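Local structure of galactose-binding-like protein (Bacteroides thetaiotaomicron, 7M1B) at residues Asn242-Val256 with Lys358-Gln372. The protein is a SusE-like protein with a galactose-binding-like domain that probably binds carbohydrate and may also take part in its degradation. Numbering follows the deposited sequence.
With EDO (1,2-ethanediol), chain B.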
loop_
_atom_site.group_PDB
_atom_site.type_symbol
_atom_site.label_atom_id
_atom_site.label_comp_id
_atom_site.label_asym_id
_atom_site.label_seq_id
_atom_site.Cartn_x
_atom_site.Cartn_y
_atom_site.Cartn_z
ATOM N N ASN A 242 2.505 -23.552 -4.845
ATOM C CA ASN A 242 1.499 -22.937 -3.966
ATOM C C ASN A 242 0.694 -21.845 -4.685
ATOM O O ASN A 242 1.169 -21.222 -5.642
ATOM C CB ASN A 242 2.274 -22.174 -2.887
ATOM C CG ASN A 242 1.364 -21.694 -1.764
ATOM O OD1 ASN A 242 0.573 -22.463 -1.243
ATOM N ND2 ASN A 242 1.287 -20.393 -1.524
ATOM N N TYR A 243 -0.586 -21.712 -4.278
ATOM C CA TYR A 243 -1.335 -20.591 -4.845
ATOM C C TYR A 243 -2.629 -20.469 -4.036
ATOM O O TYR A 243 -2.971 -21.333 -3.257
ATOM C CB TYR A 243 -1.821 -20.947 -6.283
ATOM C CG TYR A 243 -2.433 -22.325 -6.445
ATOM C CD1 TYR A 243 -3.777 -22.613 -6.066
ATOM C CD2 TYR A 243 -1.708 -23.361 -7.031
ATOM C CE1 TYR A 243 -4.321 -23.893 -6.188
ATOM C CE2 TYR A 243 -2.229 -24.633 -7.147
ATOM C CZ TYR A 243 -3.561 -24.884 -6.808
ATOM O OH TYR A 243 -3.994 -26.157 -6.927
ATOM N N ALA A 244 -3.271 -19.296 -4.174
ATOM C CA ALA A 244 -4.724 -19.184 -3.937
ATOM C C ALA A 244 -5.342 -18.959 -5.320
ATOM O O ALA A 244 -4.864 -18.123 -6.125
ATOM C CB ALA A 244 -5.067 -18.013 -3.026
ATOM N N HIS A 245 -6.436 -19.656 -5.620
ATOM C CA HIS A 245 -6.933 -19.755 -7.005
ATOM C C HIS A 245 -8.422 -19.474 -7.007
ATOM O O HIS A 245 -9.154 -20.029 -6.181
ATOM C CB HIS A 245 -6.739 -21.225 -7.474
ATOM C CG HIS A 245 -6.817 -21.413 -8.957
ATOM N ND1 HIS A 245 -7.977 -21.160 -9.712
ATOM C CD2 HIS A 245 -5.913 -21.904 -9.830
ATOM C CE1 HIS A 245 -7.708 -21.451 -10.990
ATOM N NE2 HIS A 245 -6.481 -21.980 -11.068
ATOM N N GLY A 246 -8.786 -18.448 -7.853
ATOM C CA GLY A 246 -10.219 -18.174 -8.016
ATOM C C GLY A 246 -10.939 -19.016 -9.063
ATOM O O GLY A 246 -10.500 -20.099 -9.420
ATOM N N TYR A 247 -12.167 -18.569 -9.348
ATOM C CA TYR A 247 -13.009 -19.165 -10.381
ATOM C C TYR A 247 -13.095 -18.262 -11.592
ATOM O O TYR A 247 -13.010 -17.091 -11.426
ATOM C CB TYR A 247 -14.385 -19.476 -9.786
ATOM C CG TYR A 247 -14.355 -20.402 -8.587
ATOM C CD1 TYR A 247 -14.399 -21.778 -8.773
ATOM C CD2 TYR A 247 -14.059 -19.926 -7.287
ATOM C CE1 TYR A 247 -14.329 -22.659 -7.694
ATOM C CE2 TYR A 247 -13.988 -20.777 -6.191
ATOM C CZ TYR A 247 -14.029 -22.147 -6.419
ATOM O OH TYR A 247 -13.919 -22.955 -5.337
ATOM N N ASP A 248 -13.436 -18.841 -12.754
ATOM C CA ASP A 248 -13.611 -18.057 -13.947
ATOM C C ASP A 248 -14.807 -17.132 -13.814
ATOM O O ASP A 248 -15.911 -17.539 -13.394
ATOM C CB ASP A 248 -13.894 -19.025 -15.077
ATOM C CG ASP A 248 -12.716 -19.767 -15.615
ATOM O OD1 ASP A 248 -11.573 -19.309 -15.498
ATOM O OD2 ASP A 248 -13.000 -20.674 -16.371
ATOM N N PHE A 249 -14.631 -15.959 -14.405
ATOM C CA PHE A 249 -15.738 -15.023 -14.518
ATOM C C PHE A 249 -15.574 -14.277 -15.827
ATOM O O PHE A 249 -14.496 -14.297 -16.421
ATOM C CB PHE A 249 -15.851 -14.090 -13.301
ATOM C CG PHE A 249 -14.629 -13.237 -13.033
ATOM C CD1 PHE A 249 -14.506 -11.978 -13.629
ATOM C CD2 PHE A 249 -13.653 -13.619 -12.122
ATOM C CE1 PHE A 249 -13.387 -11.186 -13.423
ATOM C CE2 PHE A 249 -12.517 -12.845 -11.941
ATOM C CZ PHE A 249 -12.412 -11.592 -12.544
ATOM N N ASN A 250 -16.598 -13.512 -16.193
ATOM C CA ASN A 250 -16.534 -12.774 -17.444
ATOM C C ASN A 250 -15.818 -11.445 -17.175
ATOM O O ASN A 250 -16.196 -10.790 -16.226
ATOM C CB ASN A 250 -17.937 -12.601 -18.040
ATOM C CG ASN A 250 -17.868 -11.850 -19.349
ATOM O OD1 ASN A 250 -17.485 -10.680 -19.349
ATOM N ND2 ASN A 250 -18.257 -12.508 -20.443
ATOM N N PRO A 251 -14.761 -11.037 -17.935
ATOM C CA PRO A 251 -13.975 -9.812 -17.639
ATOM C C PRO A 251 -14.802 -8.532 -17.649
ATOM O O PRO A 251 -14.355 -7.529 -17.118
ATOM C CB PRO A 251 -13.001 -9.718 -18.805
ATOM C CG PRO A 251 -12.738 -11.176 -19.079
ATOM C CD PRO A 251 -14.155 -11.793 -19.053
ATOM N N SER A 252 -16.035 -8.600 -18.192
ATOM C CA SER A 252 -16.979 -7.470 -18.114
ATOM C C SER A 252 -17.279 -7.107 -16.653
ATOM O O SER A 252 -17.630 -5.969 -16.335
ATOM C CB SER A 252 -18.340 -7.807 -18.746
ATOM O OG SER A 252 -18.171 -8.278 -20.092
ATOM N N GLU A 253 -17.035 -8.076 -15.744
ATOM C CA GLU A 253 -17.300 -7.874 -14.328
ATOM C C GLU A 253 -16.141 -7.184 -13.588
ATOM O O GLU A 253 -16.315 -6.823 -12.411
ATOM C CB GLU A 253 -17.569 -9.239 -13.703
ATOM C CG GLU A 253 -18.797 -9.912 -14.332
ATOM C CD GLU A 253 -20.075 -9.136 -14.672
ATOM O OE1 GLU A 253 -20.578 -8.399 -13.792
ATOM O OE2 GLU A 253 -20.603 -9.277 -15.843
ATOM N N PHE A 254 -14.964 -6.989 -14.200
ATOM C CA PHE A 254 -13.937 -6.255 -13.464
ATOM C C PHE A 254 -14.481 -4.857 -13.131
ATOM O O PHE A 254 -15.198 -4.193 -13.927
ATOM C CB PHE A 254 -12.687 -6.020 -14.314
ATOM C CG PHE A 254 -11.777 -7.222 -14.412
ATOM C CD1 PHE A 254 -11.114 -7.701 -13.267
ATOM C CD2 PHE A 254 -11.541 -7.840 -15.641
ATOM C CE1 PHE A 254 -10.285 -8.825 -13.339
ATOM C CE2 PHE A 254 -10.712 -8.953 -15.718
ATOM C CZ PHE A 254 -10.072 -9.434 -14.578
ATOM N N PRO A 255 -14.168 -4.230 -11.970
ATOM C CA PRO A 255 -13.245 -4.737 -10.946
ATOM C C PRO A 255 -13.914 -5.728 -9.998
ATOM O O PRO A 255 -15.155 -5.753 -9.778
ATOM C CB PRO A 255 -12.883 -3.444 -10.169
ATOM C CG PRO A 255 -14.136 -2.578 -10.274
ATOM C CD PRO A 255 -14.620 -2.840 -11.698
ATOM N N VAL A 256 -13.098 -6.662 -9.524
ATOM C CA VAL A 256 -13.541 -7.620 -8.515
ATOM C C VAL A 256 -12.615 -7.502 -7.314
ATOM O O VAL A 256 -11.575 -6.883 -7.432
ATOM C CB VAL A 256 -13.495 -9.050 -9.071
ATOM C CG1 VAL A 256 -14.454 -9.221 -10.278
ATOM C CG2 VAL A 256 -12.070 -9.509 -9.435
ATOM N N LYS A 358 -8.604 -4.804 -4.804
ATOM C CA LYS A 358 -9.578 -4.539 -5.841
ATOM C C LYS A 358 -8.863 -4.701 -7.171
ATOM O O LYS A 358 -8.011 -3.868 -7.551
ATOM C CB LYS A 358 -10.118 -3.108 -5.674
ATOM C CG LYS A 358 -11.234 -2.762 -6.666
ATOM C CD LYS A 358 -11.719 -1.275 -6.454
ATOM C CE LYS A 358 -13.184 -0.980 -7.086
ATOM N NZ LYS A 358 -13.699 0.423 -6.694
ATOM N N ILE A 359 -9.184 -5.799 -7.861
ATOM C CA ILE A 359 -8.439 -6.159 -9.061
ATOM C C ILE A 359 -9.107 -5.434 -10.233
ATOM O O ILE A 359 -10.299 -5.675 -10.490
ATOM C CB ILE A 359 -8.414 -7.688 -9.273
ATOM C CG1 ILE A 359 -7.930 -8.472 -8.038
ATOM C CG2 ILE A 359 -7.590 -8.017 -10.539
ATOM C CD1 ILE A 359 -6.562 -8.043 -7.596
ATOM N N LEU A 360 -8.326 -4.648 -10.977
ATOM C CA LEU A 360 -8.843 -3.908 -12.130
ATOM C C LEU A 360 -8.621 -4.707 -13.425
ATOM O O LEU A 360 -9.455 -4.691 -14.350
ATOM C CB LEU A 360 -8.117 -2.557 -12.190
ATOM C CG LEU A 360 -8.119 -1.681 -10.921
ATOM C CD1 LEU A 360 -7.428 -0.352 -11.192
ATOM C CD2 LEU A 360 -9.516 -1.421 -10.429
ATOM N N SER A 361 -7.485 -5.424 -13.504
ATOM C CA SER A 361 -7.078 -6.073 -14.760
ATOM C C SER A 361 -6.198 -7.300 -14.452
ATOM O O SER A 361 -5.481 -7.236 -13.428
ATOM C CB SER A 361 -6.444 -5.036 -15.730
ATOM O OG SER A 361 -5.194 -4.599 -15.170
ATOM N N THR A 362 -6.057 -8.180 -15.462
ATOM C CA THR A 362 -5.107 -9.283 -15.386
ATOM C C THR A 362 -4.158 -9.229 -16.584
ATOM O O THR A 362 -4.470 -8.528 -17.577
ATOM C CB THR A 362 -5.836 -10.624 -15.359
ATOM O OG1 THR A 362 -6.670 -10.621 -16.532
ATOM C CG2 THR A 362 -6.692 -10.801 -14.111
ATOM N N HIS A 363 -2.980 -9.854 -16.474
ATOM C CA HIS A 363 -1.987 -9.804 -17.535
ATOM C C HIS A 363 -2.525 -10.385 -18.854
ATOM O O HIS A 363 -2.295 -9.802 -19.926
ATOM C CB HIS A 363 -0.700 -10.526 -17.130
ATOM C CG HIS A 363 0.167 -9.654 -16.266
ATOM N ND1 HIS A 363 0.724 -8.472 -16.746
ATOM C CD2 HIS A 363 0.452 -9.708 -14.941
ATOM C CE1 HIS A 363 1.476 -7.930 -15.780
ATOM N NE2 HIS A 363 1.351 -8.699 -14.665
ATOM N N ASP A 364 -3.304 -11.478 -18.781
ATOM C CA ASP A 364 -3.853 -12.078 -20.031
ATOM C C ASP A 364 -5.257 -11.569 -20.352
ATOM O O ASP A 364 -5.811 -11.984 -21.399
ATOM C CB ASP A 364 -3.742 -13.620 -20.008
ATOM C CG ASP A 364 -4.688 -14.300 -19.018
ATOM O OD1 ASP A 364 -5.491 -13.616 -18.340
ATOM O OD2 ASP A 364 -4.538 -15.564 -18.863
ATOM N N GLY A 365 -5.801 -10.674 -19.496
ATOM C CA GLY A 365 -7.137 -10.125 -19.669
ATOM C C GLY A 365 -8.294 -11.047 -19.359
ATOM O O GLY A 365 -9.415 -10.576 -19.336
ATOM N N ALA A 366 -8.046 -12.338 -19.027
ATOM C CA ALA A 366 -9.130 -13.246 -18.668
ATOM C C ALA A 366 -9.662 -12.951 -17.262
ATOM O O ALA A 366 -8.889 -12.480 -16.400
ATOM C CB ALA A 366 -8.606 -14.682 -18.673
ATOM N N GLY A 367 -10.924 -13.341 -17.026
ATOM C CA GLY A 367 -11.579 -13.153 -15.742
ATOM C C GLY A 367 -11.152 -14.318 -14.847
ATOM O O GLY A 367 -11.932 -15.205 -14.625
ATOM N N LEU A 368 -9.954 -14.143 -14.238
ATOM C CA LEU A 368 -9.485 -15.215 -13.323
ATOM C C LEU A 368 -8.391 -14.590 -12.460
ATOM O O LEU A 368 -7.517 -13.906 -12.983
ATOM C CB LEU A 368 -8.915 -16.395 -14.096
ATOM C CG LEU A 368 -8.403 -17.539 -13.199
ATOM C CD1 LEU A 368 -9.553 -18.176 -12.424
ATOM C CD2 LEU A 368 -7.625 -18.587 -13.989
ATOM N N VAL A 369 -8.437 -14.817 -11.141
ATOM C CA VAL A 369 -7.398 -14.313 -10.246
ATOM C C VAL A 369 -6.704 -15.518 -9.626
ATOM O O VAL A 369 -7.391 -16.233 -8.934
ATOM C CB VAL A 369 -8.073 -13.400 -9.190
ATOM C CG1 VAL A 369 -7.012 -12.904 -8.198
ATOM C CG2 VAL A 369 -8.669 -12.153 -9.897
ATOM N N VAL A 370 -5.352 -15.536 -9.704
ATOM C CA VAL A 370 -4.621 -16.655 -9.094
ATOM C C VAL A 370 -3.295 -16.011 -8.664
ATOM O O VAL A 370 -2.683 -15.284 -9.458
ATOM C CB VAL A 370 -4.280 -17.792 -10.074
ATOM C CG1 VAL A 370 -3.532 -18.911 -9.320
ATOM C CG2 VAL A 370 -5.556 -18.408 -10.643
ATOM N N MET A 371 -2.925 -16.160 -7.398
ATOM C CA MET A 371 -1.620 -15.611 -6.944
ATOM C C MET A 371 -0.897 -16.602 -6.058
ATOM O O MET A 371 -1.482 -17.555 -5.625
ATOM C CB MET A 371 -1.875 -14.311 -6.196
ATOM C CG MET A 371 -2.202 -13.147 -7.225
ATOM S SD MET A 371 -1.028 -12.768 -8.696
ATOM C CE MET A 371 0.210 -11.880 -7.753
ATOM N N GLN A 372 0.388 -16.305 -5.706
ATOM C CA GLN A 372 1.162 -17.327 -4.969
ATOM C C GLN A 372 1.374 -16.857 -3.526
ATOM O O GLN A 372 1.400 -17.678 -2.602
ATOM C CB GLN A 372 2.571 -17.508 -5.598
ATOM C CG GLN A 372 3.423 -18.607 -4.998
ATOM C CD GLN A 372 4.739 -18.583 -5.742
ATOM O OE1 GLN A 372 5.666 -17.806 -5.409
ATOM N NE2 GLN A 372 4.886 -19.459 -6.723
HETATM C C1 EDO B . -3.820 -26.174 -10.615
HETATM O O1 EDO B . -2.653 -26.238 -11.428
HETATM C C2 EDO B . -4.383 -24.798 -10.638
HETATM O O2 EDO B . -4.311 -24.058 -11.896
HETATM O O HOH W 1 2.940 -21.478 -7.709
HETATM O O HOH W 2 -11.137 -15.492 -10.150
HETATM O O HOH W 3 -11.784 -16.636 -17.533
HETATM O O HOH W 4 -12.239 -14.926 -19.012
#
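Two short antiparallel pairings within a galactose-binding-like β-sandwich domain join 242-256 to 358-372. A244 and M371 form a hydrogen-bonded pair (A244 N to M371 O, 2.9 Å); one further bond, G246 N to V369 O, follows, while a water links V369 N to Y247 O. At the other end V256 and I359 exchange both backbone bonds, with I359 N to V256 O at 2.7 Å. Between them F249 packs on the backbone of G367, whose CA stands over the F249 ring, 3.6 Å from its centroid and 14° off the normal; chi1 of 59° sets this ring between backbone N and carbonyl carbon, and V256 CG1 lies against its opposite face. F249 CE1 in turn sits over the centre of the F254 ring, whose CZ meets T362 CG2 at 3.7 Å. In the first pairing V370 CG2 lies 3.5 Å from the H245 centroid, only 4° off the normal, while H245 ND1 donates in the ring plane to G246 O (2.8 Å), which would hold the ring's rotation. An alanine in place of H245 is likely to uncover V370 CG2 and take one of two donors from G246 O, leaving N223 ND2. Beyond the segments, I359 and M371 rest on I289 of strand 289-290, and M371 also touches S273 of strand 256-274.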